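Local coordinates for protein tyrosine phosphatase PRL-1 (Leishmania major, PDB 3S4O), which removes phosphate from phosphotyrosine residues of proteins and may act as a virulence factor that supports intracellular survival in host macrophages, at residues L26-P31 with P37-E42; V52-P57 with P124-L129; A99-Q102 with S106-P109. All blocks are in the same frame, centred on the assembly; numbering follows the deposited sequence. Where two conformers were deposited one is given.

Contact 1: residues L26-P31 with P37-E42; sequences LILDAP and PTYIKE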
loop_
_atom_site.group_PDB
_atom_site.type_symbol
_atom_site.label_atom_id
_atom_site.label_comp_id
_atom_site.label_asym_id
_atom_site.label_seq_id
_atom_site.Cartn_x
_atom_site.Cartn_y
_atom_site.Cartn_z
ATOM N N LEU A 26 -4.309 -3.196 0.142
ATOM C CA LEU A 26 -4.358 -4.175 1.206
ATOM C C LEU A 26 -3.228 -3.913 2.173
ATOM O O LEU A 26 -2.065 -4.033 1.797
ATOM C CB LEU A 26 -4.183 -5.582 0.653
ATOM C CG LEU A 26 -5.405 -6.389 0.262
ATOM C CD1 LEU A 26 -4.908 -7.725 -0.304
ATOM C CD2 LEU A 26 -6.333 -6.624 1.470
ATOM N N ILE A 27 -3.563 -3.536 3.402
ATOM C CA ILE A 27 -2.598 -3.488 4.482
ATOM C C ILE A 27 -2.535 -4.883 5.116
ATOM O O ILE A 27 -3.522 -5.392 5.629
ATOM C CB ILE A 27 -2.946 -2.457 5.574
ATOM C CG1 ILE A 27 -3.072 -1.040 4.987
ATOM C CG2 ILE A 27 -1.826 -2.448 6.646
ATOM C CD1 ILE A 27 -3.709 -0.044 5.924
ATOM N N LEU A 28 -1.358 -5.492 5.058
ATOM C CA LEU A 28 -1.180 -6.894 5.438
ATOM C C LEU A 28 -0.159 -7.058 6.534
ATOM O O LEU A 28 0.708 -6.214 6.712
ATOM C CB LEU A 28 -0.700 -7.736 4.243
ATOM C CG LEU A 28 -1.521 -7.760 2.948
ATOM C CD1 LEU A 28 -0.587 -7.920 1.715
ATOM C CD2 LEU A 28 -2.545 -8.891 2.984
ATOM N N ASP A 29 -0.251 -8.180 7.236
ATOM C CA ASP A 29 0.848 -8.664 8.061
ATOM C C ASP A 29 1.938 -9.278 7.186
ATOM O O ASP A 29 1.682 -9.740 6.073
ATOM C CB ASP A 29 0.369 -9.712 9.070
ATOM C CG ASP A 29 -0.285 -9.090 10.290
ATOM O OD1 ASP A 29 -0.208 -7.846 10.442
ATOM O OD2 ASP A 29 -0.865 -9.845 11.107
ATOM N N ALA A 30 3.154 -9.264 7.706
ATOM C CA ALA A 30 4.268 -9.945 7.079
ATOM C C ALA A 30 4.040 -11.450 7.174
ATOM O O ALA A 30 3.460 -11.932 8.149
ATOM C CB ALA A 30 5.577 -9.573 7.768
ATOM N N PRO A 31 4.498 -12.196 6.176
ATOM C CA PRO A 31 4.411 -13.646 6.242
ATOM C C PRO A 31 5.533 -14.249 7.066
ATOM O O PRO A 31 6.624 -13.679 7.140
ATOM C CB PRO A 31 4.587 -14.063 4.791
ATOM C CG PRO A 31 5.458 -13.040 4.225
ATOM C CD PRO A 31 5.039 -11.755 4.881
ATOM N N PRO A 37 3.916 -20.152 1.336
ATOM C CA PRO A 37 3.117 -20.655 0.212
ATOM C C PRO A 37 1.621 -20.375 0.365
ATOM O O PRO A 37 0.966 -19.972 -0.598
ATOM C CB PRO A 37 3.372 -22.160 0.252
ATOM C CG PRO A 37 4.700 -22.294 0.873
ATOM C CD PRO A 37 4.764 -21.213 1.903
ATOM N N THR A 38 1.096 -20.598 1.568
ATOM C CA THR A 38 -0.306 -20.274 1.876
ATOM C C THR A 38 -0.570 -18.786 1.681
ATOM O O THR A 38 -1.595 -18.378 1.133
ATOM C CB THR A 38 -0.674 -20.625 3.329
ATOM O OG1 THR A 38 -0.416 -22.014 3.558
ATOM C CG2 THR A 38 -2.152 -20.335 3.601
ATOM N N TYR A 39 0.380 -17.989 2.145
ATOM C CA TYR A 39 0.310 -16.539 2.078
ATOM C C TYR A 39 0.278 -16.051 0.626
ATOM O O TYR A 39 -0.536 -15.214 0.252
ATOM C CB TYR A 39 1.525 -15.973 2.808
ATOM C CG TYR A 39 1.551 -14.473 2.988
ATOM C CD1 TYR A 39 2.084 -13.654 2.009
ATOM C CD2 TYR A 39 1.099 -13.884 4.165
ATOM C CE1 TYR A 39 2.151 -12.289 2.170
ATOM C CE2 TYR A 39 1.158 -12.514 4.343
ATOM C CZ TYR A 39 1.684 -11.720 3.337
ATOM O OH TYR A 39 1.749 -10.354 3.468
ATOM N N ILE A 40 1.170 -16.595 -0.190
ATOM C CA ILE A 40 1.198 -16.258 -1.608
ATOM C C ILE A 40 -0.132 -16.614 -2.282
ATOM O O ILE A 40 -0.652 -15.839 -3.085
ATOM C CB ILE A 40 2.308 -16.983 -2.354
ATOM C CG1 ILE A 40 3.667 -16.386 -2.011
ATOM C CG2 ILE A 40 2.061 -16.882 -3.860
ATOM C CD1 ILE A 40 4.803 -17.366 -2.203
ATOM N N LYS A 41 -0.666 -17.788 -1.955
ATOM C CA LYS A 41 -1.972 -18.214 -2.482
ATOM C C LYS A 41 -3.049 -17.185 -2.139
ATOM O O LYS A 41 -3.869 -16.823 -2.981
ATOM C CB LYS A 41 -2.378 -19.591 -1.939
ATOM C CG LYS A 41 -2.289 -20.703 -2.981
ATOM C CD LYS A 41 -3.051 -21.964 -2.576
ATOM C CE LYS A 41 -2.862 -23.074 -3.624
ATOM N NZ LYS A 41 -3.042 -24.451 -3.062
ATOM N N GLU A 42 -3.026 -16.721 -0.894
ATOM C CA GLU A 42 -4.025 -15.765 -0.405
ATOM C C GLU A 42 -3.872 -14.398 -1.087
ATOM O O GLU A 42 -4.850 -13.686 -1.283
ATOM C CB GLU A 42 -3.967 -15.622 1.131
ATOM C CG GLU A 42 -4.584 -16.807 1.932
ATOM C CD GLU A 42 -5.992 -17.204 1.467
ATOM O OE1 GLU A 42 -6.972 -16.550 1.889
ATOM O OE2 GLU A 42 -6.117 -18.171 0.677
#

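Contact 2: residues V52-P57 with P124-L129; sequences VRVCGP and PILVAL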
loop_
_atom_site.group_PDB
_atom_site.type_symbol
_atom_site.label_atom_id
_atom_site.label_comp_id
_atom_site.label_asym_id
_atom_site.label_seq_id
_atom_site.Cartn_x
_atom_site.Cartn_y
_atom_site.Cartn_z
ATOM N N VAL A 52 4.496 -4.600 -1.652
ATOM C CA VAL A 52 5.498 -3.652 -1.170
ATOM C C VAL A 52 5.844 -3.986 0.270
ATOM O O VAL A 52 4.974 -4.002 1.155
ATOM C CB VAL A 52 4.995 -2.192 -1.270
ATOM C CG1 VAL A 52 6.060 -1.194 -0.778
ATOM C CG2 VAL A 52 4.598 -1.870 -2.699
ATOM N N ARG A 53 7.104 -4.298 0.513
ATOM C CA ARG A 53 7.535 -4.479 1.893
ATOM C C ARG A 53 8.387 -3.306 2.322
ATOM O O ARG A 53 9.381 -2.971 1.678
ATOM C CB ARG A 53 8.230 -5.815 2.143
ATOM C CG ARG A 53 9.413 -6.110 1.297
ATOM C CD ARG A 53 9.742 -7.600 1.380
ATOM N NE ARG A 53 11.054 -7.883 0.815
ATOM C CZ ARG A 53 11.763 -8.983 1.045
ATOM N NH1 ARG A 53 11.300 -9.941 1.840
ATOM N NH2 ARG A 53 12.948 -9.117 0.469
ATOM N N VAL A 54 7.967 -2.680 3.414
ATOM C CA VAL A 54 8.619 -1.482 3.911
ATOM C C VAL A 54 9.441 -1.764 5.178
ATOM O O VAL A 54 9.922 -0.829 5.804
ATOM C CB VAL A 54 7.598 -0.334 4.135
ATOM C CG1 VAL A 54 7.022 0.134 2.800
ATOM C CG2 VAL A 54 6.469 -0.760 5.050
ATOM N N CYS A 55 9.636 -3.052 5.493
ATOM C CA CYS A 55 10.383 -3.497 6.684
ATOM C C CYS A 55 11.650 -4.179 6.218
ATOM O O CYS A 55 11.840 -4.381 5.021
ATOM C CB CYS A 55 9.579 -4.527 7.497
ATOM S SG CYS A 55 9.116 -6.029 6.543
ATOM N N GLY A 56 12.509 -4.567 7.159
ATOM C CA GLY A 56 13.722 -5.304 6.814
ATOM C C GLY A 56 13.338 -6.738 6.452
ATOM O O GLY A 56 12.495 -7.332 7.143
ATOM N N PRO A 57 13.911 -7.294 5.369
ATOM C CA PRO A 57 13.504 -8.631 4.893
ATOM C C PRO A 57 13.420 -9.644 6.025
ATOM O O PRO A 57 14.314 -9.717 6.864
ATOM C CB PRO A 57 14.616 -9.031 3.917
ATOM C CG PRO A 57 15.565 -7.871 3.862
ATOM C CD PRO A 57 15.330 -7.044 5.067
ATOM N N PRO A 124 0.543 1.699 6.710
ATOM C CA PRO A 124 -0.592 2.605 6.574
ATOM C C PRO A 124 -0.251 3.991 6.065
ATOM O O PRO A 124 -1.091 4.620 5.414
ATOM C CB PRO A 124 -1.128 2.737 8.006
ATOM C CG PRO A 124 -0.702 1.554 8.687
ATOM C CD PRO A 124 0.590 1.110 8.059
ATOM N N ILE A 125 0.938 4.504 6.373
ATOM C CA ILE A 125 1.212 5.867 5.959
ATOM C C ILE A 125 1.423 5.969 4.458
ATOM O O ILE A 125 1.098 6.989 3.884
ATOM C CB ILE A 125 2.315 6.576 6.766
ATOM C CG1 ILE A 125 1.938 8.070 6.834
ATOM C CG2 ILE A 125 3.697 6.332 6.170
ATOM C CD1 ILE A 125 2.938 8.942 7.455
ATOM N N LEU A 126 1.907 4.907 3.816
ATOM C CA LEU A 126 1.995 4.866 2.345
ATOM C C LEU A 126 0.614 4.888 1.729
ATOM O O LEU A 126 0.374 5.537 0.705
ATOM C CB LEU A 126 2.720 3.609 1.858
ATOM C CG LEU A 126 4.253 3.684 1.781
ATOM C CD1 LEU A 126 4.736 2.627 0.802
ATOM C CD2 LEU A 126 4.788 5.067 1.374
ATOM N N VAL A 127 -0.299 4.149 2.342
ATOM C CA VAL A 127 -1.673 4.088 1.853
ATOM C C VAL A 127 -2.337 5.442 2.034
ATOM O O VAL A 127 -2.981 5.952 1.119
ATOM C CB VAL A 127 -2.466 2.982 2.548
ATOM C CG1 VAL A 127 -3.940 3.082 2.217
ATOM C CG2 VAL A 127 -1.907 1.634 2.137
ATOM N N ALA A 128 -2.137 6.038 3.204
ATOM C CA ALA A 128 -2.672 7.359 3.506
ATOM C C ALA A 128 -2.227 8.346 2.436
ATOM O O ALA A 128 -3.011 9.131 1.922
ATOM C CB ALA A 128 -2.204 7.814 4.874
ATOM N N LEU A 129 -0.951 8.287 2.095
ATOM C CA LEU A 129 -0.388 9.188 1.109
ATOM C C LEU A 129 -1.018 9.011 -0.265
ATOM O O LEU A 129 -1.218 9.995 -0.975
ATOM C CB LEU A 129 1.103 8.947 0.978
ATOM C CG LEU A 129 1.749 9.777 -0.144
ATOM C CD1 LEU A 129 2.117 11.166 0.339
ATOM C CD2 LEU A 129 2.925 9.057 -0.732
#

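Contact 3: residues A99-Q102 with S106-P109; sequences ARQQ and SVPP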
loop_
_atom_site.group_PDB
_atom_site.type_symbol
_atom_site.label_atom_id
_atom_site.label_comp_id
_atom_site.label_asym_id
_atom_site.label_seq_id
_atom_site.Cartn_x
_atom_site.Cartn_y
_atom_site.Cartn_z
ATOM N N ALA A 99 -1.564 4.846 -15.441
ATOM C CA ALA A 99 -1.434 4.918 -16.901
ATOM C C ALA A 99 -1.802 3.585 -17.551
ATOM O O ALA A 99 -2.332 3.565 -18.656
ATOM C CB ALA A 99 -0.012 5.338 -17.302
ATOM N N ARG A 100 -1.514 2.479 -16.866
ATOM C CA ARG A 100 -1.842 1.142 -17.382
ATOM C C ARG A 100 -3.352 1.010 -17.616
ATOM O O ARG A 100 -3.784 0.462 -18.631
ATOM C CB ARG A 100 -1.362 0.036 -16.434
ATOM C CG ARG A 100 -1.396 -1.361 -17.048
ATOM C CD ARG A 100 -0.674 -2.407 -16.195
ATOM N NE ARG A 100 -1.347 -2.666 -14.922
ATOM C CZ ARG A 100 -2.019 -3.771 -14.592
ATOM N NH1 ARG A 100 -2.141 -4.786 -15.429
ATOM N NH2 ARG A 100 -2.574 -3.861 -13.381
ATOM N N GLN A 101 -4.127 1.538 -16.675
ATOM C CA GLN A 101 -5.591 1.468 -16.711
ATOM C C GLN A 101 -6.166 2.366 -17.785
ATOM O O GLN A 101 -7.097 1.979 -18.489
ATOM C CB GLN A 101 -6.200 1.893 -15.366
ATOM C CG GLN A 101 -6.135 0.851 -14.265
ATOM C CD GLN A 101 -6.641 1.393 -12.936
ATOM O OE1 GLN A 101 -7.838 1.628 -12.764
ATOM N NE2 GLN A 101 -5.728 1.615 -11.999
ATOM N N GLN A 102 -5.618 3.575 -17.883
ATOM C CA GLN A 102 -6.076 4.579 -18.857
ATOM C C GLN A 102 -5.789 4.113 -20.279
ATOM O O GLN A 102 -6.601 4.285 -21.170
ATOM C CB GLN A 102 -5.386 5.932 -18.616
ATOM C CG GLN A 102 -6.016 6.792 -17.498
ATOM C CD GLN A 102 -5.008 7.689 -16.765
ATOM O OE1 GLN A 102 -3.855 7.836 -17.187
ATOM N NE2 GLN A 102 -5.449 8.293 -15.658
ATOM N N SER A 106 -9.492 -2.789 -20.549
ATOM C CA SER A 106 -9.626 -4.182 -20.114
ATOM C C SER A 106 -8.920 -4.495 -18.797
ATOM O O SER A 106 -8.992 -5.622 -18.310
ATOM C CB SER A 106 -9.077 -5.129 -21.188
ATOM O OG SER A 106 -7.779 -5.572 -20.841
ATOM N N VAL A 107 -8.206 -3.518 -18.244
ATOM C CA VAL A 107 -7.538 -3.684 -16.959
ATOM C C VAL A 107 -8.422 -3.157 -15.811
ATOM O O VAL A 107 -8.736 -1.962 -15.758
ATOM C CB VAL A 107 -6.182 -2.941 -16.932
ATOM C CG1 VAL A 107 -5.519 -3.087 -15.567
ATOM C CG2 VAL A 107 -5.251 -3.461 -18.013
ATOM N N PRO A 108 -8.825 -4.029 -14.886
ATOM C CA PRO A 108 -9.595 -3.569 -13.730
ATOM C C PRO A 108 -8.663 -2.969 -12.686
ATOM O O PRO A 108 -7.447 -3.103 -12.824
ATOM C CB PRO A 108 -10.243 -4.848 -13.217
ATOM C CG PRO A 108 -9.262 -5.912 -13.548
ATOM C CD PRO A 108 -8.513 -5.464 -14.780
ATOM N N PRO A 109 -9.214 -2.312 -11.661
ATOM C CA PRO A 109 -8.379 -1.688 -10.632
ATOM C C PRO A 109 -7.453 -2.691 -9.940
ATOM O O PRO A 109 -7.911 -3.699 -9.422
ATOM C CB PRO A 109 -9.403 -1.108 -9.650
ATOM C CG PRO A 109 -10.625 -0.848 -10.496
ATOM C CD PRO A 109 -10.643 -1.948 -11.509
#

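Contact 1: residues L26-P31 with P37-E42
The phenol ring of Y39 lies with one face under the pyrrolidine ring of P31, whose CB sits almost over the ring centre. From P31 CB to the centroid of the Y39 ring is 3.5 Å, only 12° off the ring normal, a clear CH-pi contact. The rest of the proline leans along the same ring, and its CD comes to 3.7 Å from CZ of Y39. With CG anti to the backbone N (chi1 -173°), the tyrosine stretches from helix 36-44 towards the chain that follows L28. There its OH gives a hydrogen bond to the backbone O of D29, 2.7 Å long, with a C=O...donor angle of 164°. L28 packs beside the hydroxyl, its CB 3.7 Å from Y39 OH, and also reaches L43 of the same helix. H115, just before the predicted nucleophile C116, touches both Y39 and P31. D29 itself lies near G119, of the inferred substrate-binding loop. One tyrosine thus uses both its polar and its aromatic parts: the hydroxyl satisfies a main-chain carbonyl while the face takes the proline CH, which holds the ring at both places and probably helps set the path of the chain from D29 to P31.

Contact 2: residues V52-P57 with P124-L129
L126 and V54 run past each other in opposite directions, one coming from helix 122-133 and the other from the turn that follows strand 48-53, and they meet through single methyl groups. CD1 of L126 lies 3.9 Å from CG1 of V54. The same leucine methyl also approaches V52, at 4.3 Å from its CG1, so one branch of L126 faces two valines two residues apart. V54 has CG1 anti to its carbonyl carbon (chi1 -67°), which turns that methyl to the helix. L126 likewise carries CG anti to its carbonyl carbon (chi1 -86°), and from there its CD1 branch leads on to the valines. The touch is wholly apolar and slender, with 71 Å² buried in all, but every residue in it is buried. V54 also lies close to R122 of the inferred substrate site and to C116, and its side chain is about 5 Å from the bound thiosulfate at the nearest atoms, so this packing probably backs the phosphate-binding loop. The next residue, C55, is the disulfide partner of C116. V52 is held in the sheet by backbone bonds to G113 and H115 of strand 111-115, and R53 by bonds to H72 and W74 on the other flank. Helix 122-133 in turn rests on helix 156-164 through I125, A128 and L129, while W90 of helix 84-103 touches V52 and L129 and donates to the L126 carbonyl.

Contact 3: residues A99-Q102 with S106-P109
V107 and R100 make the closest approach here: CG1 of the valine sits over one face of the guanidinium, 3.7 Å from CZ of R100. Before it in the chain, S106 has its CB pointing away from the helix, and its backbone N is hydrogen-bonded to OD1 of D104, a side chain of the same turn. The CB of V107 then points toward the helix. Its CG1 stands 3.6 Å above the plane of the R100 guanidinium, displaced from the centre of the group, and the two side chains run roughly perpendicular to each other. The arginine can lie there because its chain bends at chi3 (67°), folding the head over the valine, while NH2 is held by a salt bridge to E97. A buffer molecule (EPE), probably from the crystallisation liquor, lies about 3 Å from the side chain of R100 at the nearest atoms. The other neighbour of V107 is Q101, whose CG is 4.2 Å from V107 CG1 and 4.1 Å from V107 O. P108 contributes little beyond its carbonyl, with O 4.4 Å from Q101 CG. At P109 the glutamine amide takes over: Q101 OE1 comes to 4.0 Å from CA of P109, a loose van der Waals contact, while Q101 NE2 is hydrogen-bonded to the O of L22. The contact therefore packs the last turns of helix 84-103 against the chain that doubles back towards strand 111-115, with P110 touching both R100 and Q101, and through L22 and R20 Q101 reaches strand 21-28 and the residue leading into it.

From the N terminus, contact 1 closes first, a short loop joining strand 21-28 and the chain after it to helix 36-44. The chain then enters strand 48-53, where contact 2 opens; it closes only at helix 122-133, after the chain has passed through strand 70-73, helix 84-103 and strand 111-115. Contact 3 is nested inside that long loop, at the turn between helix 84-103 and strand 111-115, and touches neither of the others. Contacts 1 and 2 follow in series yet meet in space: I27 packs on P124 and V127. These two pack helices on strands 21-28 and 48-53, or the chain just after them, which flank strand 111-115 near the active site; contact 3 lies about 23 Å from contact 2 between centres.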